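Local atomic coordinates of extracellular serine protease (Aeromonas sobria, PDB entry 3WQB), a protein that cleaves peptide bonds following two basic residues, one of them lysine, as a secreted, calcium-binding serine protease and probable virulence factor. Residues T558-L563 with T573-N578; P237-E242 with L504-S509; G179-D184 with N221-G226; G227-R232 with L564-R569. The protein carries 1 engineered substitution. One frame throughout, in Å; residues are numbered along the deposited sequence.

Contact 1: residues T558-L563 with T573-N578; sequences TRQVSL and TLTERN. With CA (calcium ion), chain D.
The beta hairpin of strands 559-565 and 571-576 in the P-domain brings Arg-559 against Glu-576, at the end that leads to the third calcium site. The strands are antiparallel. Val-561 and Leu-574 form a hydrogen-bonded pair, with Val-561 N to Leu-574 O and Leu-574 N to Val-561 O both 2.8 Å. At the next hydrogen-bonded pair, Arg-559 with Glu-576, Glu-576 N reaches Arg-559 O at 2.8 Å, while the return bond from Arg-559 N to Glu-576 O is weak at 3.5 Å.

Between the side chains of this last pair runs a two-pronged salt bridge. The arginine comes side-on, NE to Glu-576 OE2 at 3.0 Å and NH2 to OE1 of the same glutamate at 3.1 Å. It meets the carboxylate from above its plane, the two planes standing 72° apart. A bend at chi3 (-65°) turns the guanidinium back over its partner. Glu-576 OE2 also receives Arg-232, and NH1 of Arg-559 bridges to the calcium ligand Asp-488; the carboxylate of Glu-576 thus lies between two arginines, which probably favours its charged form.

On that same face Leu-563 CD1 lies 3.8 Å from Leu-574 CB, and helix 512-520 packs beneath the leucines. On the other, more exposed face the methyl CG2 of Thr-573 sits 3.7 Å from Gln-560 CD. Beyond the strand end, Asn-578 joins Asp-454, Asp-488, Asp-553, Ala-555 and Asn-579 around the calcium ion. The whole is an antiparallel beta hairpin with a cross-strand salt bridge, running into a P-domain calcium site.

Contact 2: residues P237-E242 with L504-S509; sequences PKLPFE and LSPFNS
Two irregular loops meet at the buried seam between the subtilisin domain and the P-domain, and Phe-241 and Leu-239 of the first make most of the contact with 504-509. Ser-509 CB stands squarely over one face of the Phe-241 ring, 3.7 Å from its centroid and only 5° off the normal, a CH-pi contact. At the edge of that ring, in its plane, lies the carbonyl of Phe-507. With its CG anti to the backbone N (chi1 -165°), Phe-241 turns its ring toward 508-509.

Leu-239 pushes CD1 into the angle between Pro-506, whose CG is 3.7 Å away, and Phe-507, whose CD2 is equally close; Pro-237 adds its CG next to CE2 of the Phe-507 ring.

Two waters fill in the polar work. One donates to both Leu-239 O and Phe-507 O, at 2.8 Å each. The other accepts from Ser-505 OG at 2.6 Å and donates to Pro-240 O and Pro-506 O; Ser-505 OG is also hydrogen-bonded to the side chain of Asn-243. Arg-232 hydrogen-bonds the carbonyls of Phe-507 and Asn-508. The chemistry implies a seam closed by rings and aliphatic branches, whose buried carbonyls depend on water and arginine rather than on regular strand pairing.

Contact 3: residues G179-D184 with N221-G226; sequences GMSVVD and NKIAAG
This is a small, buried, largely apolar contact inside the subtilisin domain, where Ser-181 and Val-183, on the loop that follows strand 173-179, pack against Ile-223 of the short strand 222-225. No direct hydrogen bond joins the two segments. Ile-223 does most of the touching from its side, using both branches. Its CG1 lies between the backbone N and the carbonyl carbon (chi1 60°), which splits the branches between two neighbours: CG2 sits 3.8 Å from Ser-181 OG, while CD1 at the other end lies 3.9 Å from Val-183 CG1. The same CD1 also comes up to the backbone carbonyl of Val-182.

The polar link is a single water. It donates to Ser-181 OG at 2.7 Å and accepts from Ala-224 N at 2.9 Å, so it ties a side chain of the loop to the backbone of the strand. Ser-181 OG is held a second time, by the carboxylate of Glu-242, which fixes the hydroxyl beside the isoleucine.

The other protein chain of the assembly reaches this region too: one of its polar side chains hydrogen-bonds Ala-224 O, and one of its strands pairs with Gly-179. Within the chain, strand 228-233 lies next to 222-225 in the sheet and gives Leu-230 to Val-183, and the loop ahead of helix 512-520 contributes Ser-509, which packs against Ile-223.

Contact 4: residues G227-R232 with L564-R569; sequences GYVLNR and LNRETR
Gly-227 begins the contact by offering its carbonyl to the turn that follows strand 559-565: Arg-566 N binds Gly-227 O at 2.9 Å. A water donates to the same oxygen and accepts from Glu-567 N, and a second water links Gly-227 N to NH1 of Arg-566. Over this carbonyl lies the aliphatic part of the arginine, with CG 3.3 Å from Gly-227 O.

Tyr-228 pairs with Asn-565 in a non-hydrogen-bonded position, and its CA approaches Leu-564 O at 3.1 Å as a CA-H...O contact. The phenol crosses the asparagine side chain at a slant, ring and amide planes 59° apart. Asn-565 itself is occupied within its own turn. Its OD1 accepts from Thr-568 N at 3.0 Å, an Asx motif, with the donor above the carbonyl plane.

Val-229 carries the regular strand pairing. Its N binds Leu-564 O at 2.9 Å and its O receives Leu-564 N at 2.8 Å, both donors in the carbonyl planes. On the face shared with Leu-564, CG2 of Val-229 (anti to the carbonyl carbon, with CG1 at chi1 -177°) meets Arg-566 CD at 3.6 Å. The arginine chain runs across the valine and then bends at chi3 (83°).

Further along, Leu-230 turns to the other side of the strand, where it meets Leu-563, and Asn-231 continues the pairing with Ser-562. The arrangement is an antiparallel beta ladder made by strands from two domains, a subtilisin-domain strand beside a P-domain hairpin whose turn is shaped by an Asx motif.

Contacts 1, 3 and 4 all reach one antiparallel sheet, ordered 222-225, 228-233, 559-565, 571-576: two strands from the subtilisin domain, two from the P-domain. Contact 4 forms the central junction, its centre about 11 Å from that of contact 3 and 14 Å from that of contact 1. Contact 2 lies off the sheet, nested along the chain inside the loop that contact 4 closes. Contact 3 closes before any other opens, while contacts 1 and 4 alternate their segments and share strand 559-565. Arg-232, on the strand of contact 4, touches both contacts 1 and 2, so sheet and loop seam together join the two domains.

Contact 1: residues T558-L563 with T573-N578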
loop_
_atom_site.group_PDB
_atom_site.type_symbol
_atom_site.label_atom_id
_atom_site.label_comp_id
_atom_site.label_asym_id
_atom_site.label_seq_id
_atom_site.Cartn_x
_atom_site.Cartn_y
_atom_site.Cartn_z
ATOM N N THR A 558 -9.041 29.763 2.340
ATOM C CA THR A 558 -7.650 29.435 2.666
ATOM C C THR A 558 -7.591 28.231 3.606
ATOM O O THR A 558 -8.525 27.962 4.354
ATOM C CB THR A 558 -6.905 30.619 3.317
ATOM O OG1 THR A 558 -7.532 30.957 4.559
ATOM C CG2 THR A 558 -6.910 31.823 2.382
ATOM N N ARG A 559 -6.487 27.500 3.540
ATOM C CA ARG A 559 -6.233 26.416 4.465
ATOM C C ARG A 559 -4.818 26.536 4.977
ATOM O O ARG A 559 -3.942 27.071 4.293
ATOM C CB ARG A 559 -6.395 25.062 3.768
ATOM C CG ARG A 559 -7.824 24.748 3.333
ATOM C CD ARG A 559 -7.931 23.340 2.774
ATOM N NE ARG A 559 -7.167 23.152 1.539
ATOM C CZ ARG A 559 -7.611 23.399 0.308
ATOM N NH1 ARG A 559 -8.840 23.858 0.103
ATOM N NH2 ARG A 559 -6.811 23.169 -0.728
ATOM N N GLN A 560 -4.597 26.028 6.182
ATOM C CA GLN A 560 -3.261 26.002 6.738
ATOM C C GLN A 560 -2.808 24.590 7.075
ATOM O O GLN A 560 -3.607 23.736 7.471
ATOM C CB GLN A 560 -3.172 26.902 7.964
ATOM C CG GLN A 560 -3.284 28.394 7.654
ATOM C CD GLN A 560 -3.102 29.221 8.888
ATOM O OE1 GLN A 560 -3.307 28.730 9.987
ATOM N NE2 GLN A 560 -2.711 30.477 8.724
ATOM N N VAL A 561 -1.509 24.374 6.906
ATOM C CA VAL A 561 -0.886 23.085 7.134
ATOM C C VAL A 561 0.308 23.310 8.050
ATOM O O VAL A 561 1.108 24.219 7.820
ATOM C CB VAL A 561 -0.428 22.459 5.797
ATOM C CG1 VAL A 561 0.314 21.146 6.022
ATOM C CG2 VAL A 561 -1.631 22.242 4.870
ATOM N N SER A 562 0.413 22.485 9.084
ATOM C CA SER A 562 1.524 22.539 10.025
ATOM C C SER A 562 2.680 21.706 9.471
ATOM O O SER A 562 2.494 20.536 9.078
ATOM C CB SER A 562 1.091 22.001 11.398
ATOM O OG SER A 562 -0.101 22.627 11.871
ATOM N N LEU A 563 3.858 22.318 9.425
ATOM C CA LEU A 563 5.086 21.676 8.982
ATOM C C LEU A 563 6.035 21.536 10.166
ATOM O O LEU A 563 6.411 22.536 10.786
ATOM C CB LEU A 563 5.768 22.502 7.885
ATOM C CG LEU A 563 4.958 23.034 6.705
ATOM C CD1 LEU A 563 5.748 24.105 5.983
ATOM C CD2 LEU A 563 4.627 21.892 5.772
ATOM N N THR A 573 4.079 27.265 9.455
ATOM C CA THR A 573 2.751 27.167 8.861
ATOM C C THR A 573 2.845 27.365 7.352
ATOM O O THR A 573 3.514 28.279 6.866
ATOM C CB THR A 573 1.742 28.146 9.502
ATOM O OG1 THR A 573 1.470 27.728 10.844
ATOM C CG2 THR A 573 0.423 28.168 8.717
ATOM N N LEU A 574 2.190 26.475 6.618
ATOM C CA LEU A 574 2.066 26.591 5.182
ATOM C C LEU A 574 0.631 26.998 4.893
ATOM O O LEU A 574 -0.305 26.380 5.394
ATOM C CB LEU A 574 2.395 25.247 4.523
ATOM C CG LEU A 574 2.353 25.131 3.000
ATOM C CD1 LEU A 574 3.423 25.999 2.351
ATOM C CD2 LEU A 574 2.505 23.675 2.587
ATOM N N THR A 575 0.463 28.060 4.113
ATOM C CA THR A 575 -0.861 28.508 3.710
ATOM C C THR A 575 -1.110 28.095 2.271
ATOM O O THR A 575 -0.276 28.337 1.390
ATOM C CB THR A 575 -1.026 30.034 3.880
ATOM O OG1 THR A 575 -0.731 30.385 5.237
ATOM C CG2 THR A 575 -2.454 30.475 3.540
ATOM N N GLU A 576 -2.244 27.435 2.049
ATOM C CA GLU A 576 -2.679 27.107 0.703
ATOM C C GLU A 576 -3.569 28.233 0.215
ATOM O O GLU A 576 -4.688 28.407 0.707
ATOM C CB GLU A 576 -3.496 25.822 0.677
ATOM C CG GLU A 576 -2.770 24.543 0.982
ATOM C CD GLU A 576 -3.635 23.365 0.603
ATOM O OE1 GLU A 576 -3.742 23.081 -0.608
ATOM O OE2 GLU A 576 -4.232 22.748 1.509
ATOM N N ARG A 577 -3.069 28.984 -0.755
ATOM C CA ARG A 577 -3.829 30.091 -1.332
ATOM C C ARG A 577 -4.720 29.565 -2.453
ATOM O O ARG A 577 -4.290 28.753 -3.278
ATOM C CB ARG A 577 -2.879 31.164 -1.859
ATOM C CG ARG A 577 -1.783 31.560 -0.878
ATOM C CD ARG A 577 -2.182 32.758 -0.030
ATOM N NE ARG A 577 -1.384 32.864 1.192
ATOM C CZ ARG A 577 -0.146 33.352 1.260
ATOM N NH1 ARG A 577 0.470 33.794 0.169
ATOM N NH2 ARG A 577 0.481 33.399 2.428
ATOM N N ASN A 578 -5.969 30.009 -2.470
ATOM C CA ASN A 578 -6.897 29.600 -3.521
ATOM C C ASN A 578 -6.369 29.876 -4.930
ATOM O O ASN A 578 -5.675 30.865 -5.159
ATOM C CB ASN A 578 -8.260 30.258 -3.318
ATOM C CG ASN A 578 -9.336 29.657 -4.198
ATOM O OD1 ASN A 578 -9.392 28.443 -4.397
ATOM N ND2 ASN A 578 -10.189 30.507 -4.743
HETATM CA CA CA D . -10.462 26.634 -5.558
#

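Contact 2: residues P237-E242 with L504-S509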
loop_
_atom_site.group_PDB
_atom_site.type_symbol
_atom_site.label_atom_id
_atom_site.label_comp_id
_atom_site.label_asym_id
_atom_site.label_seq_id
_atom_site.Cartn_x
_atom_site.Cartn_y
_atom_site.Cartn_z
ATOM N N PRO A 237 -13.287 19.330 7.007
ATOM C CA PRO A 237 -14.012 18.064 6.986
ATOM C C PRO A 237 -13.079 16.888 7.238
ATOM O O PRO A 237 -11.888 16.954 6.911
ATOM C CB PRO A 237 -14.576 18.006 5.568
ATOM C CG PRO A 237 -14.590 19.406 5.098
ATOM C CD PRO A 237 -13.430 20.071 5.744
ATOM N N LYS A 238 -13.627 15.820 7.806
ATOM C CA LYS A 238 -12.831 14.659 8.206
ATOM C C LYS A 238 -12.539 13.730 7.018
ATOM O O LYS A 238 -12.929 12.560 6.988
ATOM C CB LYS A 238 -13.506 13.919 9.360
ATOM C CG LYS A 238 -13.611 14.763 10.629
ATOM C CD LYS A 238 -14.437 14.068 11.700
ATOM C CE LYS A 238 -14.533 14.910 12.973
ATOM N NZ LYS A 238 -13.258 14.944 13.729
ATOM N N LEU A 239 -11.838 14.286 6.037
ATOM C CA LEU A 239 -11.344 13.551 4.877
ATOM C C LEU A 239 -9.895 13.162 5.118
ATOM O O LEU A 239 -9.166 13.890 5.787
ATOM C CB LEU A 239 -11.428 14.444 3.643
ATOM C CG LEU A 239 -12.854 14.803 3.206
ATOM C CD1 LEU A 239 -12.847 15.824 2.097
ATOM C CD2 LEU A 239 -13.609 13.563 2.764
ATOM N N PRO A 240 -9.457 12.022 4.562
ATOM C CA PRO A 240 -8.068 11.630 4.785
ATOM C C PRO A 240 -7.095 12.649 4.206
ATOM O O PRO A 240 -7.325 13.202 3.125
ATOM C CB PRO A 240 -7.962 10.305 4.016
ATOM C CG PRO A 240 -9.014 10.417 2.950
ATOM C CD PRO A 240 -10.155 11.090 3.656
ATOM N N PHE A 241 -6.002 12.893 4.915
ATOM C CA PHE A 241 -4.947 13.713 4.352
ATOM C C PHE A 241 -4.282 12.910 3.224
ATOM O O PHE A 241 -4.098 13.405 2.111
ATOM C CB PHE A 241 -3.969 14.118 5.462
ATOM C CG PHE A 241 -3.033 15.253 5.100
ATOM C CD1 PHE A 241 -3.458 16.337 4.329
ATOM C CD2 PHE A 241 -1.724 15.252 5.575
ATOM C CE1 PHE A 241 -2.581 17.391 4.035
ATOM C CE2 PHE A 241 -0.846 16.297 5.283
ATOM C CZ PHE A 241 -1.281 17.372 4.518
ATOM N N GLU A 242 -3.939 11.661 3.514
ATOM C CA GLU A 242 -3.445 10.744 2.496
ATOM C C GLU A 242 -4.554 9.837 1.984
ATOM O O GLU A 242 -4.970 8.898 2.658
ATOM C CB GLU A 242 -2.305 9.917 3.066
ATOM C CG GLU A 242 -1.650 8.983 2.087
ATOM C CD GLU A 242 -0.389 8.427 2.651
ATOM O OE1 GLU A 242 0.669 9.054 2.432
ATOM O OE2 GLU A 242 -0.458 7.389 3.341
ATOM N N LEU A 504 -10.338 10.395 -6.032
ATOM C CA LEU A 504 -9.513 11.263 -5.215
ATOM C C LEU A 504 -10.405 12.213 -4.437
ATOM O O LEU A 504 -11.137 13.018 -5.008
ATOM C CB LEU A 504 -8.485 12.023 -6.063
ATOM C CG LEU A 504 -7.461 12.881 -5.301
ATOM C CD1 LEU A 504 -6.638 12.039 -4.305
ATOM C CD2 LEU A 504 -6.560 13.637 -6.278
ATOM N N SER A 505 -10.358 12.062 -3.123
ATOM C CA SER A 505 -11.065 12.927 -2.211
ATOM C C SER A 505 -10.277 14.229 -2.050
ATOM O O SER A 505 -9.049 14.228 -2.122
ATOM C CB SER A 505 -11.248 12.205 -0.876
ATOM O OG SER A 505 -10.019 11.674 -0.393
ATOM N N PRO A 506 -10.980 15.354 -1.844
ATOM C CA PRO A 506 -10.290 16.639 -1.740
ATOM C C PRO A 506 -9.604 16.838 -0.385
ATOM O O PRO A 506 -9.825 16.063 0.559
ATOM C CB PRO A 506 -11.419 17.660 -1.945
ATOM C CG PRO A 506 -12.646 16.953 -1.466
ATOM C CD PRO A 506 -12.450 15.501 -1.814
ATOM N N PHE A 507 -8.769 17.869 -0.301
ATOM C CA PHE A 507 -8.088 18.258 0.949
ATOM C C PHE A 507 -7.076 17.199 1.358
ATOM O O PHE A 507 -6.753 17.011 2.531
ATOM C CB PHE A 507 -9.077 18.598 2.082
ATOM C CG PHE A 507 -10.209 19.493 1.640
ATOM C CD1 PHE A 507 -10.000 20.513 0.707
ATOM C CD2 PHE A 507 -11.487 19.314 2.154
ATOM C CE1 PHE A 507 -11.056 21.325 0.290
ATOM C CE2 PHE A 507 -12.545 20.123 1.741
ATOM C CZ PHE A 507 -12.327 21.131 0.815
ATOM N N ASN A 508 -6.576 16.514 0.340
ATOM C CA ASN A 508 -5.493 15.561 0.490
ATOM C C ASN A 508 -4.141 16.259 0.630
ATOM O O ASN A 508 -4.074 17.493 0.740
ATOM C CB ASN A 508 -5.494 14.630 -0.710
ATOM C CG ASN A 508 -5.421 15.393 -2.002
ATOM O OD1 ASN A 508 -4.402 16.015 -2.309
ATOM N ND2 ASN A 508 -6.521 15.381 -2.761
ATOM N N SER A 509 -3.079 15.465 0.661
ATOM C CA SER A 509 -1.742 15.959 0.961
ATOM C C SER A 509 -0.963 16.521 -0.228
ATOM O O SER A 509 0.229 16.795 -0.095
ATOM C CB SER A 509 -0.925 14.870 1.667
ATOM O OG SER A 509 -0.581 13.832 0.765
HETATM O O HOH W 1 -8.143 16.337 4.864
HETATM O O HOH W 2 -8.868 13.510 1.034
#

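Contact 3: residues G179-D184 with N221-G226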
loop_
_atom_site.group_PDB
_atom_site.type_symbol
_atom_site.label_atom_id
_atom_site.label_comp_id
_atom_site.label_asym_id
_atom_site.label_seq_id
_atom_site.Cartn_x
_atom_site.Cartn_y
_atom_site.Cartn_z
ATOM N N GLY A 179 5.172 2.155 1.987
ATOM C CA GLY A 179 4.552 3.010 0.999
ATOM C C GLY A 179 5.263 4.341 0.917
ATOM O O GLY A 179 6.200 4.615 1.683
ATOM N N MET A 180 4.796 5.166 -0.011
ATOM C CA MET A 180 5.400 6.458 -0.263
ATOM C C MET A 180 4.375 7.568 -0.076
ATOM O O MET A 180 3.392 7.637 -0.811
ATOM C CB MET A 180 5.985 6.494 -1.675
ATOM C CG MET A 180 6.825 7.745 -1.932
ATOM S SD MET A 180 7.539 7.760 -3.573
ATOM C CE MET A 180 6.061 7.937 -4.513
ATOM N N SER A 181 4.609 8.444 0.900
ATOM C CA SER A 181 3.776 9.634 1.066
ATOM C C SER A 181 4.293 10.718 0.136
ATOM O O SER A 181 5.502 10.839 -0.065
ATOM C CB SER A 181 3.779 10.103 2.517
ATOM O OG SER A 181 3.193 9.114 3.354
ATOM N N VAL A 182 3.377 11.490 -0.438
ATOM C CA VAL A 182 3.749 12.500 -1.430
ATOM C C VAL A 182 3.021 13.800 -1.175
ATOM O O VAL A 182 1.892 13.798 -0.674
ATOM C CB VAL A 182 3.463 12.026 -2.890
ATOM C CG1 VAL A 182 4.313 10.822 -3.249
ATOM C CG2 VAL A 182 1.983 11.718 -3.098
ATOM N N VAL A 183 3.673 14.903 -1.547
ATOM C CA VAL A 183 3.020 16.218 -1.570
ATOM C C VAL A 183 2.873 16.761 -2.991
ATOM O O VAL A 183 2.223 17.787 -3.209
ATOM C CB VAL A 183 3.720 17.265 -0.653
ATOM C CG1 VAL A 183 3.664 16.807 0.799
ATOM C CG2 VAL A 183 5.164 17.499 -1.087
ATOM N N ASP A 184 3.477 16.067 -3.953
ATOM C CA ASP A 184 3.317 16.395 -5.361
ATOM C C ASP A 184 2.959 15.131 -6.117
ATOM O O ASP A 184 3.479 14.062 -5.810
ATOM C CB ASP A 184 4.589 17.020 -5.938
ATOM C CG ASP A 184 4.824 18.436 -5.434
ATOM O OD1 ASP A 184 5.712 18.598 -4.573
ATOM O OD2 ASP A 184 4.118 19.380 -5.874
ATOM N N ASN A 221 -4.343 11.457 9.071
ATOM C CA ASN A 221 -4.145 12.741 9.731
ATOM C C ASN A 221 -2.805 13.411 9.422
ATOM O O ASN A 221 -2.729 14.638 9.292
ATOM C CB ASN A 221 -4.302 12.568 11.246
ATOM C CG ASN A 221 -5.656 12.000 11.629
ATOM O OD1 ASN A 221 -5.751 10.926 12.234
ATOM N ND2 ASN A 221 -6.710 12.713 11.272
ATOM N N LYS A 222 -1.743 12.614 9.318
ATOM C CA LYS A 222 -0.407 13.168 9.135
ATOM C C LYS A 222 0.417 12.308 8.204
ATOM O O LYS A 222 0.227 11.090 8.136
ATOM C CB LYS A 222 0.323 13.345 10.484
ATOM C CG LYS A 222 0.667 12.060 11.221
ATOM C CD LYS A 222 1.321 12.380 12.557
ATOM C CE LYS A 222 1.836 11.124 13.265
ATOM N NZ LYS A 222 2.404 11.473 14.591
ATOM N N ILE A 223 1.326 12.953 7.484
ATOM C CA ILE A 223 2.318 12.248 6.688
ATOM C C ILE A 223 3.710 12.725 7.054
ATOM O O ILE A 223 3.893 13.841 7.558
ATOM C CB ILE A 223 2.078 12.387 5.161
ATOM C CG1 ILE A 223 2.110 13.858 4.710
ATOM C CG2 ILE A 223 0.766 11.700 4.768
ATOM C CD1 ILE A 223 2.433 14.041 3.231
ATOM N N ALA A 224 4.682 11.851 6.837
ATOM C CA ALA A 224 6.081 12.167 7.040
ATOM C C ALA A 224 6.804 11.971 5.726
ATOM O O ALA A 224 6.579 10.982 5.017
ATOM C CB ALA A 224 6.680 11.274 8.124
ATOM N N ALA A 225 7.672 12.918 5.403
ATOM C CA ALA A 225 8.391 12.916 4.146
ATOM C C ALA A 225 9.662 13.734 4.300
ATOM O O ALA A 225 9.613 14.911 4.687
ATOM C CB ALA A 225 7.511 13.493 3.040
ATOM N N GLY A 226 10.795 13.096 4.010
ATOM C CA GLY A 226 12.106 13.746 4.014
ATOM C C GLY A 226 12.409 14.557 5.261
ATOM O O GLY A 226 12.840 15.706 5.167
HETATM O O HOH W 3 3.972 9.220 5.949
#

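Contact 4: residues G227-R232 with L564-R569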
loop_
_atom_site.group_PDB
_atom_site.type_symbol
_atom_site.label_atom_id
_atom_site.label_comp_id
_atom_site.label_asym_id
_atom_site.label_seq_id
_atom_site.Cartn_x
_atom_site.Cartn_y
_atom_site.Cartn_z
ATOM N N GLY A 227 12.168 13.966 6.428
ATOM C CA GLY A 227 12.484 14.616 7.700
ATOM C C GLY A 227 11.521 15.703 8.159
ATOM O O GLY A 227 11.821 16.445 9.097
ATOM N N TYR A 228 10.373 15.806 7.493
ATOM C CA TYR A 228 9.288 16.708 7.906
ATOM C C TYR A 228 8.014 15.921 8.159
ATOM O O TYR A 228 7.776 14.894 7.526
ATOM C CB TYR A 228 9.000 17.768 6.835
ATOM C CG TYR A 228 10.068 18.832 6.695
ATOM C CD1 TYR A 228 11.240 18.580 5.978
ATOM C CD2 TYR A 228 9.903 20.095 7.271
ATOM C CE1 TYR A 228 12.227 19.553 5.844
ATOM C CE2 TYR A 228 10.884 21.082 7.138
ATOM C CZ TYR A 228 12.041 20.802 6.424
ATOM O OH TYR A 228 13.014 21.767 6.290
ATOM N N VAL A 229 7.202 16.406 9.091
ATOM C CA VAL A 229 5.862 15.876 9.308
ATOM C C VAL A 229 4.856 16.975 8.974
ATOM O O VAL A 229 4.998 18.120 9.420
ATOM C CB VAL A 229 5.646 15.369 10.761
ATOM C CG1 VAL A 229 4.264 14.746 10.923
ATOM C CG2 VAL A 229 6.713 14.358 11.159
ATOM N N LEU A 230 3.856 16.623 8.170
ATOM C CA LEU A 230 2.803 17.554 7.766
ATOM C C LEU A 230 1.440 17.076 8.232
ATOM O O LEU A 230 1.132 15.887 8.156
ATOM C CB LEU A 230 2.756 17.726 6.240
ATOM C CG LEU A 230 3.995 18.210 5.494
ATOM C CD1 LEU A 230 4.916 17.029 5.180
ATOM C CD2 LEU A 230 3.563 18.922 4.205
ATOM N N ASN A 231 0.619 18.013 8.696
ATOM C CA ASN A 231 -0.778 17.741 9.015
ATOM C C ASN A 231 -1.574 19.025 8.855
ATOM O O ASN A 231 -1.020 20.114 9.006
ATOM C CB ASN A 231 -0.931 17.201 10.448
ATOM C CG ASN A 231 -0.630 18.252 11.509
ATOM O OD1 ASN A 231 0.525 18.546 11.802
ATOM N ND2 ASN A 231 -1.679 18.817 12.088
ATOM N N ARG A 232 -2.860 18.895 8.548
ATOM C CA ARG A 232 -3.741 20.051 8.454
ATOM C C ARG A 232 -4.062 20.554 9.841
ATOM O O ARG A 232 -4.247 19.776 10.774
ATOM C CB ARG A 232 -5.034 19.710 7.710
ATOM C CG ARG A 232 -4.784 19.306 6.269
ATOM C CD ARG A 232 -6.046 19.324 5.423
ATOM N NE ARG A 232 -5.717 19.183 4.002
ATOM C CZ ARG A 232 -5.259 20.180 3.246
ATOM N NH1 ARG A 232 -5.107 21.397 3.766
ATOM N NH2 ARG A 232 -4.969 19.983 1.970
ATOM N N LEU A 564 6.415 20.303 10.484
ATOM C CA LEU A 564 7.374 20.036 11.559
ATOM C C LEU A 564 8.693 19.568 10.988
ATOM O O LEU A 564 8.746 18.549 10.307
ATOM C CB LEU A 564 6.825 18.984 12.527
ATOM C CG LEU A 564 7.759 18.400 13.598
ATOM C CD1 LEU A 564 8.138 19.466 14.625
ATOM C CD2 LEU A 564 7.097 17.215 14.287
ATOM N N ASN A 565 9.756 20.314 11.263
ATOM C CA ASN A 565 11.110 19.852 10.993
ATOM C C ASN A 565 11.496 18.880 12.113
ATOM O O ASN A 565 11.638 19.287 13.261
ATOM C CB ASN A 565 12.054 21.058 10.958
ATOM C CG ASN A 565 13.471 20.693 10.545
ATOM O OD1 ASN A 565 14.079 19.779 11.097
ATOM N ND2 ASN A 565 14.007 21.427 9.578
ATOM N N ARG A 566 11.658 17.599 11.787
ATOM C CA ARG A 566 11.815 16.567 12.825
ATOM C C ARG A 566 13.130 16.677 13.595
ATOM O O ARG A 566 13.199 16.325 14.777
ATOM C CB ARG A 566 11.668 15.164 12.230
ATOM C CG ARG A 566 10.292 14.906 11.643
ATOM C CD ARG A 566 10.189 13.507 11.068
ATOM N NE ARG A 566 9.888 12.518 12.101
ATOM C CZ ARG A 566 9.607 11.241 11.860
ATOM N NH1 ARG A 566 9.583 10.778 10.613
ATOM N NH2 ARG A 566 9.348 10.422 12.870
ATOM N N GLU A 567 14.153 17.181 12.915
ATOM C CA GLU A 567 15.482 17.374 13.488
ATOM C C GLU A 567 15.560 18.589 14.420
ATOM O O GLU A 567 16.025 18.473 15.556
ATOM C CB GLU A 567 16.496 17.505 12.354
ATOM C CG GLU A 567 17.919 17.829 12.768
ATOM C CD GLU A 567 18.738 18.319 11.594
ATOM O OE1 GLU A 567 19.095 19.516 11.586
ATOM O OE2 GLU A 567 19.004 17.512 10.672
ATOM N N THR A 568 15.116 19.745 13.934
ATOM C CA THR A 568 15.237 20.993 14.699
ATOM C C THR A 568 14.052 21.229 15.629
ATOM O O THR A 568 14.156 22.005 16.582
ATOM C CB THR A 568 15.378 22.220 13.780
ATOM O OG1 THR A 568 14.147 22.432 13.075
ATOM C CG2 THR A 568 16.522 22.041 12.782
ATOM N N ARG A 569 12.940 20.556 15.340
ATOM C CA ARG A 569 11.648 20.722 16.038
ATOM C C ARG A 569 10.920 22.014 15.657
ATOM O O ARG A 569 9.865 22.323 16.223
ATOM C CB ARG A 569 11.775 20.593 17.573
ATOM C CG ARG A 569 12.492 19.331 18.066
ATOM C CD ARG A 569 12.001 18.070 17.358
ATOM N NE ARG A 569 10.625 17.726 17.716
ATOM C CZ ARG A 569 9.949 16.692 17.220
ATOM N NH1 ARG A 569 10.509 15.881 16.327
ATOM N NH2 ARG A 569 8.702 16.469 17.618
HETATM O O HOH W 4 10.442 11.746 7.668
HETATM O O HOH W 5 14.453 16.907 9.833
#